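Rab3 interacting molecule variant 2 (Drosophila melanogaster, PDB 4TS6) is a presynaptic active-zone protein, crystallised here as its C2A domain, that probably interacts with Rab3 and promotes synaptic release. Local coordinates at residues 22-27 with 78-83. Residues are numbered along the deposited sequence; the frame is centred on the assembly and turned at random.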
loop_
_atom_site.group_PDB
_atom_site.type_symbol
_atom_site.label_atom_id
_atom_site.label_comp_id
_atom_site.label_asym_id
_atom_site.label_seq_id
_atom_site.Cartn_x
_atom_site.Cartn_y
_atom_site.Cartn_z
ATOM N N THR A 22 3.094 18.103 12.633
ATOM C CA THR A 22 3.047 16.948 13.526
ATOM C C THR A 22 4.164 15.943 13.231
ATOM O O THR A 22 4.256 14.908 13.896
ATOM C CB THR A 22 1.712 16.201 13.407
ATOM O OG1 THR A 22 1.527 15.779 12.050
ATOM C CG2 THR A 22 0.562 17.099 13.821
ATOM N N LEU A 23 4.995 16.262 12.240
ATOM C CA LEU A 23 6.081 15.376 11.781
ATOM C C LEU A 23 5.571 14.001 11.377
ATOM O O LEU A 23 6.129 12.976 11.786
ATOM C CB LEU A 23 7.162 15.217 12.848
ATOM C CG LEU A 23 7.732 16.498 13.457
ATOM C CD1 LEU A 23 8.750 16.155 14.546
ATOM C CD2 LEU A 23 8.338 17.422 12.390
ATOM N N GLN A 24 4.518 13.975 10.563
ATOM C CA GLN A 24 3.887 12.715 10.195
ATOM C C GLN A 24 3.794 12.552 8.699
ATOM O O GLN A 24 3.442 13.496 7.986
ATOM C CB GLN A 24 2.487 12.638 10.798
ATOM C CG GLN A 24 2.491 12.512 12.325
ATOM C CD GLN A 24 1.092 12.556 12.910
ATOM O OE1 GLN A 24 0.214 13.246 12.394
ATOM N NE2 GLN A 24 0.881 11.822 13.992
ATOM N N LEU A 25 4.139 11.360 8.228
ATOM C CA LEU A 25 3.859 10.980 6.852
ATOM C C LEU A 25 2.492 10.320 6.900
ATOM O O LEU A 25 2.280 9.419 7.702
ATOM C CB LEU A 25 4.903 9.970 6.358
ATOM C CG LEU A 25 4.621 9.364 4.978
ATOM C CD1 LEU A 25 4.684 10.463 3.938
ATOM C CD2 LEU A 25 5.621 8.253 4.652
ATOM N N ILE A 26 1.559 10.773 6.070
ATOM C CA ILE A 26 0.201 10.216 6.092
ATOM C C ILE A 26 -0.071 9.454 4.790
ATOM O O ILE A 26 0.099 9.994 3.692
ATOM C CB ILE A 26 -0.855 11.314 6.310
ATOM C CG1 ILE A 26 -0.570 12.065 7.622
ATOM C CG2 ILE A 26 -2.251 10.718 6.334
ATOM C CD1 ILE A 26 -1.243 13.422 7.706
ATOM N N VAL A 27 -0.473 8.191 4.926
ATOM C CA VAL A 27 -0.626 7.287 3.789
ATOM C C VAL A 27 -2.047 6.753 3.765
ATOM O O VAL A 27 -2.488 6.126 4.732
ATOM C CB VAL A 27 0.352 6.089 3.906
ATOM C CG1 VAL A 27 0.222 5.155 2.700
ATOM C CG2 VAL A 27 1.776 6.587 4.016
ATOM N N THR A 78 -6.326 4.804 6.322
ATOM C CA THR A 78 -5.224 5.757 6.502
ATOM C C THR A 78 -4.241 5.262 7.558
ATOM O O THR A 78 -4.646 4.766 8.611
ATOM C CB THR A 78 -5.757 7.149 6.872
ATOM O OG1 THR A 78 -6.474 7.685 5.754
ATOM C CG2 THR A 78 -4.622 8.101 7.239
ATOM N N PHE A 79 -2.948 5.356 7.255
ATOM C CA PHE A 79 -1.909 4.980 8.208
ATOM C C PHE A 79 -1.017 6.187 8.443
ATOM O O PHE A 79 -0.869 7.034 7.565
ATOM C CB PHE A 79 -1.070 3.822 7.663
ATOM C CG PHE A 79 -1.871 2.573 7.370
ATOM C CD1 PHE A 79 -2.539 1.904 8.388
ATOM C CD2 PHE A 79 -1.933 2.064 6.082
ATOM C CE1 PHE A 79 -3.280 0.747 8.117
ATOM C CE2 PHE A 79 -2.661 0.911 5.804
ATOM C CZ PHE A 79 -3.335 0.252 6.828
ATOM N N VAL A 80 -0.422 6.267 9.626
ATOM C CA VAL A 80 0.416 7.416 9.962
ATOM C C VAL A 80 1.794 6.937 10.416
ATOM O O VAL A 80 1.895 5.985 11.192
ATOM C CB VAL A 80 -0.237 8.271 11.072
ATOM C CG1 VAL A 80 0.690 9.389 11.497
ATOM C CG2 VAL A 80 -1.547 8.849 10.583
ATOM N N TYR A 81 2.846 7.569 9.900
ATOM C CA TYR A 81 4.209 7.311 10.356
ATOM C C TYR A 81 4.714 8.569 11.032
ATOM O O TYR A 81 4.751 9.616 10.401
ATOM C CB TYR A 81 5.113 6.981 9.172
ATOM C CG TYR A 81 4.855 5.615 8.587
ATOM C CD1 TYR A 81 5.350 4.473 9.208
ATOM C CD2 TYR A 81 4.124 5.461 7.418
ATOM C CE1 TYR A 81 5.121 3.206 8.681
ATOM C CE2 TYR A 81 3.887 4.185 6.876
ATOM C CZ TYR A 81 4.389 3.068 7.523
ATOM O OH TYR A 81 4.177 1.804 7.009
ATOM N N SER A 82 5.119 8.462 12.292
ATOM C CA SER A 82 5.450 9.630 13.106
ATOM C C SER A 82 6.949 9.854 13.283
ATOM O O SER A 82 7.765 9.002 12.921
ATOM C CB SER A 82 4.789 9.488 14.480
ATOM O OG SER A 82 3.399 9.274 14.334
ATOM N N GLY A 83 7.315 11.010 13.833
ATOM C CA GLY A 83 8.712 11.295 14.136
ATOM C C GLY A 83 9.591 11.527 12.916
ATOM O O GLY A 83 10.777 11.172 12.923
HETATM O O HOH W 1 5.515 12.866 15.134
#
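Gln24 lays its side chain against the CG1 methyl of Val80 on the outer face of a C2-domain beta-sandwich, where strand 24-33 runs antiparallel to the edge strand 74-81. Four backbone hydrogen bonds join Leu25 with Tyr81 and Val27 with Phe79; Phe79 N to Val27 O is the shortest at 2.7 Å. With CG anti to its own carbonyl carbon (chi1 -69°) and the chain extended beyond it, Gln24 brings both CD and NE2 to 3.5 Å from Val80 CG1. Its OE1 accepts a hydrogen bond from Thr22 OG1, which sits above the amide plane rather than on a lone pair and probably limits how far the amide can turn. Cut back to an alanine, this position would probably leave one flank of the Val80 CG1 methyl uncovered and take this acceptor from the Thr22 hydroxyl. Further along the same face, Ile26 CG2 meets Thr78 CG2 at 3.6 Å. Leu25, Val27 and Tyr81 turn instead into the sandwich, where Leu52 and Leu94 of the facing sheet pack on them. There Leu25 CB lies 4.1 Å from Tyr81 CB, and the Tyr81 hydroxyl is hydrogen-bonded to Ser60 O. Val27 CG2 meets the Tyr81 ring at its edge, near the ring plane, 4.3 Å from CD2.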